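Local coordinates for caspase-1 subunit p19/18 (Spodoptera frugiperda, PDB 1M72), which cleaves proteins as a cysteine endopeptidase of the caspase family, probably acting in the activation cascade that executes apoptosis, at residues Ser62-Thr67 and Ala207-Leu212; Ser202-Ala207 and Gln251-Thr256. All coordinates share one frame; numbering follows the deposited sequence.

Contact 1. Residues Ser62-Thr67 and Ala207-Leu212; sequences SKVLKT and ALCEEL
The helical segments 62-67 and 207-212 run nearly alongside each other, their axes 9.7 Å apart at closest approach and inclined by 27°, with the backbones nearest where Val-64 faces Cys-209. Val-64 and Leu-212 carry most of the buried surface between the two segments. In both, CB points toward the other helix, and the two side chains cross at about a right angle.

The branches of Val-64 divide the task. CG2, anti to the backbone N, presses on the root of the leucine, 3.7 Å from Leu-212 CB. CG1, held between the backbone N and the carbonyl carbon (chi1 74°), instead meets the far end of the same side chain, 4.0 Å from Leu-212 CD1. That methyl is shared, for Leu-65 CD2 also approaches Leu-212 CD1, to 4.1 Å. Cys-209 contributes on the flank, its SG lying 4.3 Å from Val-64 CG1 and its side chain resting also on Asn-60 and Leu-61, one turn earlier in helix 54-67.

No hydrogen bond crosses the interface, so cohesion comes from the burial of these apolar groups. Within 62-67, Thr-67 OG1 donates to Val-64 O at 2.8 Å, tilted 17° from the carbonyl plane, and so occupies a carbonyl of the last turn.

Leu-65 reaches onward to strands 31-39 and 70-76 of the central sheet, whereas Leu-208 and Glu-211 turn to helix 221-235, with Glu-211 forming a salt bridge to Lys-231. Such side-by-side packing of neighbouring helices, rooted on a largely parallel beta-sheet, is characteristic of the alpha/beta caspase fold.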
loop_
_atom_site.group_PDB
_atom_site.type_symbol
_atom_site.label_atom_id
_atom_site.label_comp_id
_atom_site.label_asym_id
_atom_site.label_seq_id
_atom_site.Cartn_x
_atom_site.Cartn_y
_atom_site.Cartn_z
ATOM N N SER C 62 5.350 -3.886 22.187
ATOM C CA SER C 62 4.566 -4.645 23.135
ATOM C C SER C 62 3.902 -3.689 24.141
ATOM O O SER C 62 2.721 -3.807 24.437
ATOM C CB SER C 62 5.486 -5.625 23.877
ATOM O OG SER C 62 4.812 -6.218 24.971
ATOM N N LYS C 63 4.670 -2.736 24.661
ATOM C CA LYS C 63 4.118 -1.811 25.629
ATOM C C LYS C 63 2.996 -0.925 25.068
ATOM O O LYS C 63 1.945 -0.742 25.708
ATOM C CB LYS C 63 5.222 -0.927 26.209
ATOM C CG LYS C 63 4.691 0.229 27.051
ATOM C CD LYS C 63 5.774 0.859 27.973
ATOM C CE LYS C 63 5.170 2.016 28.830
ATOM N NZ LYS C 63 6.114 2.548 29.865
ATOM N N VAL C 64 3.206 -0.360 23.889
ATOM C CA VAL C 64 2.159 0.480 23.360
ATOM C C VAL C 64 0.919 -0.326 22.934
ATOM O O VAL C 64 -0.208 0.111 23.157
ATOM C CB VAL C 64 2.669 1.380 22.219
ATOM C CG1 VAL C 64 2.891 0.548 20.919
ATOM C CG2 VAL C 64 1.672 2.524 22.013
ATOM N N LEU C 65 1.102 -1.511 22.361
ATOM C CA LEU C 65 -0.051 -2.299 21.970
ATOM C C LEU C 65 -0.874 -2.757 23.208
ATOM O O LEU C 65 -2.087 -2.957 23.121
ATOM C CB LEU C 65 0.389 -3.491 21.113
ATOM C CG LEU C 65 1.133 -3.088 19.830
ATOM C CD1 LEU C 65 1.594 -4.326 19.090
ATOM C CD2 LEU C 65 0.211 -2.245 18.933
ATOM N N LYS C 66 -0.238 -2.904 24.361
ATOM C CA LYS C 66 -0.979 -3.299 25.551
ATOM C C LYS C 66 -1.865 -2.145 25.989
ATOM O O LYS C 66 -3.021 -2.342 26.331
ATOM C CB LYS C 66 -0.027 -3.687 26.697
ATOM C CG LYS C 66 0.523 -5.067 26.561
ATOM C CD LYS C 66 1.600 -5.361 27.604
ATOM C CE LYS C 66 2.182 -6.748 27.345
ATOM N NZ LYS C 66 3.161 -7.196 28.373
ATOM N N THR C 67 -1.334 -0.931 25.959
ATOM C CA THR C 67 -2.135 0.211 26.366
ATOM C C THR C 67 -3.356 0.400 25.439
ATOM O O THR C 67 -4.342 1.026 25.817
ATOM C CB THR C 67 -1.278 1.501 26.377
ATOM O OG1 THR C 67 -1.067 1.955 25.041
ATOM C CG2 THR C 67 0.092 1.226 26.998
ATOM N N ALA C 207 9.470 5.161 15.119
ATOM C CA ALA C 207 8.447 6.081 14.666
ATOM C C ALA C 207 7.042 5.494 14.870
ATOM O O ALA C 207 6.128 6.196 15.274
ATOM C CB ALA C 207 8.692 6.454 13.169
ATOM N N LEU C 208 6.863 4.212 14.601
ATOM C CA LEU C 208 5.554 3.599 14.769
ATOM C C LEU C 208 5.069 3.699 16.243
ATOM O O LEU C 208 3.960 4.135 16.501
ATOM C CB LEU C 208 5.614 2.130 14.332
ATOM C CG LEU C 208 4.312 1.328 14.537
ATOM C CD1 LEU C 208 3.174 1.964 13.700
ATOM C CD2 LEU C 208 4.514 -0.168 14.180
ATOM N N CYS C 209 5.929 3.308 17.190
ATOM C CA CYS C 209 5.614 3.333 18.607
ATOM C C CYS C 209 5.342 4.745 19.123
ATOM O O CYS C 209 4.402 4.953 19.928
ATOM C CB CYS C 209 6.729 2.652 19.403
ATOM S SG CYS C 209 6.736 0.854 19.115
ATOM N N GLU C 210 6.129 5.709 18.652
ATOM C CA GLU C 210 5.922 7.101 19.046
ATOM C C GLU C 210 4.566 7.634 18.550
ATOM O O GLU C 210 3.841 8.287 19.298
ATOM C CB GLU C 210 7.060 8.006 18.524
ATOM C CG GLU C 210 6.907 9.482 18.922
ATOM C CD GLU C 210 8.173 10.340 18.653
ATOM O OE1 GLU C 210 8.612 10.452 17.481
ATOM O OE2 GLU C 210 8.733 10.920 19.621
ATOM N N GLU C 211 4.200 7.347 17.306
ATOM C CA GLU C 211 2.928 7.848 16.781
ATOM C C GLU C 211 1.734 7.160 17.461
ATOM O O GLU C 211 0.687 7.791 17.693
ATOM C CB GLU C 211 2.866 7.625 15.272
ATOM C CG GLU C 211 2.071 8.650 14.535
ATOM C CD GLU C 211 2.495 10.082 14.874
ATOM O OE1 GLU C 211 3.669 10.447 14.646
ATOM O OE2 GLU C 211 1.637 10.838 15.365
ATOM N N LEU C 212 1.896 5.868 17.760
ATOM C CA LEU C 212 0.872 5.100 18.450
ATOM C C LEU C 212 0.712 5.631 19.873
ATOM O O LEU C 212 -0.407 5.706 20.371
ATOM C CB LEU C 212 1.222 3.611 18.500
ATOM C CG LEU C 212 1.010 2.841 17.183
ATOM C CD1 LEU C 212 1.391 1.371 17.342
ATOM C CD2 LEU C 212 -0.474 2.975 16.734
#

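Contact 2. Residues Ser202-Ala207 and Gln251-Thr256. With EDO (1,2-ethanediol), chain J.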
loop_
_atom_site.group_PDB
_atom_site.type_symbol
_atom_site.label_atom_id
_atom_site.label_comp_id
_atom_site.label_asym_id
_atom_site.label_seq_id
_atom_site.Cartn_x
_atom_site.Cartn_y
_atom_site.Cartn_z
ATOM N N SER C 202 14.771 -0.092 15.530
ATOM C CA SER C 202 14.624 0.319 14.131
ATOM C C SER C 202 13.953 1.685 13.941
ATOM O O SER C 202 13.157 2.142 14.773
ATOM C CB SER C 202 13.857 -0.745 13.326
ATOM O OG SER C 202 12.481 -0.765 13.646
ATOM N N TRP C 203 14.280 2.337 12.829
ATOM C CA TRP C 203 13.688 3.629 12.530
ATOM C C TRP C 203 12.171 3.460 12.482
ATOM O O TRP C 203 11.436 4.175 13.160
ATOM C CB TRP C 203 14.192 4.186 11.193
ATOM C CG TRP C 203 15.673 4.523 11.167
ATOM C CD1 TRP C 203 16.568 4.380 12.184
ATOM C CD2 TRP C 203 16.413 5.051 10.051
ATOM N NE1 TRP C 203 17.823 4.790 11.775
ATOM C CE2 TRP C 203 17.754 5.207 10.474
ATOM C CE3 TRP C 203 16.070 5.413 8.734
ATOM C CZ2 TRP C 203 18.761 5.714 9.625
ATOM C CZ3 TRP C 203 17.064 5.918 7.888
ATOM C CH2 TRP C 203 18.396 6.063 8.336
ATOM N N PHE C 204 11.718 2.488 11.694
ATOM C CA PHE C 204 10.298 2.216 11.534
ATOM C C PHE C 204 9.590 1.997 12.892
ATOM O O PHE C 204 8.594 2.657 13.178
ATOM C CB PHE C 204 10.111 0.996 10.609
ATOM C CG PHE C 204 8.671 0.644 10.333
ATOM C CD1 PHE C 204 7.771 1.610 9.872
ATOM C CD2 PHE C 204 8.226 -0.674 10.484
ATOM C CE1 PHE C 204 6.441 1.259 9.559
ATOM C CE2 PHE C 204 6.899 -1.038 10.174
ATOM C CZ PHE C 204 6.008 -0.066 9.712
ATOM N N MET C 205 10.099 1.076 13.709
ATOM C CA MET C 205 9.502 0.806 15.002
ATOM C C MET C 205 9.603 2.005 15.976
ATOM O O MET C 205 8.697 2.218 16.776
ATOM C CB MET C 205 10.105 -0.453 15.608
ATOM C CG MET C 205 9.638 -1.705 14.935
ATOM S SD MET C 205 7.834 -2.045 15.190
ATOM C CE MET C 205 7.474 -2.980 13.792
ATOM N N GLN C 206 10.672 2.797 15.905
ATOM C CA GLN C 206 10.754 3.972 16.782
ATOM C C GLN C 206 9.624 4.937 16.416
ATOM O O GLN C 206 8.924 5.493 17.287
ATOM C CB GLN C 206 12.069 4.741 16.603
ATOM C CG GLN C 206 13.301 4.092 17.167
ATOM C CD GLN C 206 14.539 4.931 16.873
ATOM O OE1 GLN C 206 14.628 6.078 17.301
ATOM N NE2 GLN C 206 15.497 4.358 16.132
ATOM N N ALA C 207 9.470 5.161 15.119
ATOM C CA ALA C 207 8.447 6.081 14.666
ATOM C C ALA C 207 7.042 5.494 14.870
ATOM O O ALA C 207 6.128 6.196 15.274
ATOM C CB ALA C 207 8.692 6.454 13.169
ATOM N N GLN C 251 15.320 6.646 4.185
ATOM C CA GLN C 251 14.374 5.540 4.135
ATOM C C GLN C 251 12.959 6.016 4.295
ATOM O O GLN C 251 12.700 6.974 5.048
ATOM C CB GLN C 251 14.678 4.569 5.275
ATOM C CG GLN C 251 13.717 3.402 5.409
ATOM C CD GLN C 251 14.050 2.500 6.591
ATOM O OE1 GLN C 251 15.223 2.304 6.923
ATOM N NE2 GLN C 251 13.014 1.933 7.232
ATOM N N VAL C 252 12.056 5.377 3.552
ATOM C CA VAL C 252 10.631 5.642 3.681
ATOM C C VAL C 252 9.887 4.291 3.735
ATOM O O VAL C 252 10.225 3.358 3.018
ATOM C CB VAL C 252 10.051 6.554 2.546
ATOM C CG1 VAL C 252 10.047 5.830 1.149
ATOM C CG2 VAL C 252 8.625 6.971 2.928
ATOM N N PRO C 253 8.875 4.170 4.619
ATOM C CA PRO C 253 8.100 2.915 4.739
ATOM C C PRO C 253 7.192 2.744 3.511
ATOM O O PRO C 253 7.022 3.680 2.707
ATOM C CB PRO C 253 7.262 3.109 6.019
ATOM C CG PRO C 253 7.958 4.280 6.755
ATOM C CD PRO C 253 8.431 5.173 5.613
ATOM N N CYS C 254 6.617 1.542 3.392
ATOM C CA CYS C 254 5.713 1.162 2.291
ATOM C C CYS C 254 4.447 0.562 2.956
ATOM O O CYS C 254 4.465 -0.507 3.570
ATOM C CB CYS C 254 6.424 0.142 1.378
ATOM S SG CYS C 254 5.506 -0.185 -0.165
ATOM N N ILE C 255 3.346 1.287 2.842
ATOM C CA ILE C 255 2.097 0.918 3.482
ATOM C C ILE C 255 1.173 0.389 2.434
ATOM O O ILE C 255 0.788 1.141 1.524
ATOM C CB ILE C 255 1.395 2.182 4.087
ATOM C CG1 ILE C 255 2.398 3.010 4.908
ATOM C CG2 ILE C 255 0.265 1.770 4.955
ATOM C CD1 ILE C 255 3.145 2.163 5.963
ATOM N N THR C 256 0.784 -0.878 2.576
ATOM C CA THR C 256 -0.118 -1.513 1.615
ATOM C C THR C 256 -1.457 -1.743 2.277
ATOM O O THR C 256 -1.562 -2.445 3.284
ATOM C CB THR C 256 0.462 -2.863 1.080
ATOM O OG1 THR C 256 1.751 -2.628 0.487
ATOM C CG2 THR C 256 -0.457 -3.478 0.001
HETATM C C1 EDO J . 13.937 3.293 1.591
HETATM O O1 EDO J . 12.627 2.694 1.690
HETATM C C2 EDO J . 13.817 4.546 0.786
HETATM O O2 EDO J . 13.582 4.171 -0.547
HETATM O O HOH W 1 13.515 0.711 10.046
#
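Trp-203 and Phe-204, in the first turn of helix 203-215, rest on Gln-251 and Pro-253, which lead into the strand 254-257 of the caspase sheet. Trp-203 CE3 and CZ3 lie against the aliphatic root of the glutamine, with CZ3 3.8 Å from Gln-251 CB. Gln-251 OE1 also approaches Trp-203 CE3 obliquely, to 3.7 Å, a contact without a hydrogen bond, and the indole and amide planes differ by 22°. Phe-204, swung with CG anti to its N (chi1 -178°), brings CE1 to 4.1 Å from Pro-253 CB. Its ring also touches Ala-185 of strand 182-186, and Trp-203 is stacked with Trp-195 and Phe-236.

No hydrogen bond joins the two segments directly; the amide of Gln-251 is held by Trp-195 N, which donates to OE1, and by Ser-187 O, which accepts from NE2. The side chain of Gln-251 lies about 7 Å from that of Cys-150, the probable catalytic cysteine. Ser-202 is the N-cap, its OG accepting from Met-205 N at 3.0 Å. An ethanediol, probably from the crystallisation liquor, donates through O1 to Val-252 O at 2.8 Å. One water joins the segments, accepting from Phe-204 N at 3.0 Å and from Gln-251 NE2 at 3.1 Å.

How the contacts relate
Followed from the N terminus, the chain illustrates how one helix can serve two distant partners. Contact 1 closes a long loop, in which 139 residues separate 62-67 from 207-212 and include His-108, Cys-150 and the predicted propeptide 157-167, so it probably joins the large subunit to the small one. Contact 2 closes a shorter excursion of 43 residues containing helix 221-235. They cross rather than nest, because contact 2 opens at 202-207 before contact 1 closes at 207-212, and ends later, at 251-256; the two share Ala-207. Helix 203-215 thus ties helix 54-67, through contact 1, to the approach to strand 254-257, whose sheet continues into the second subunit.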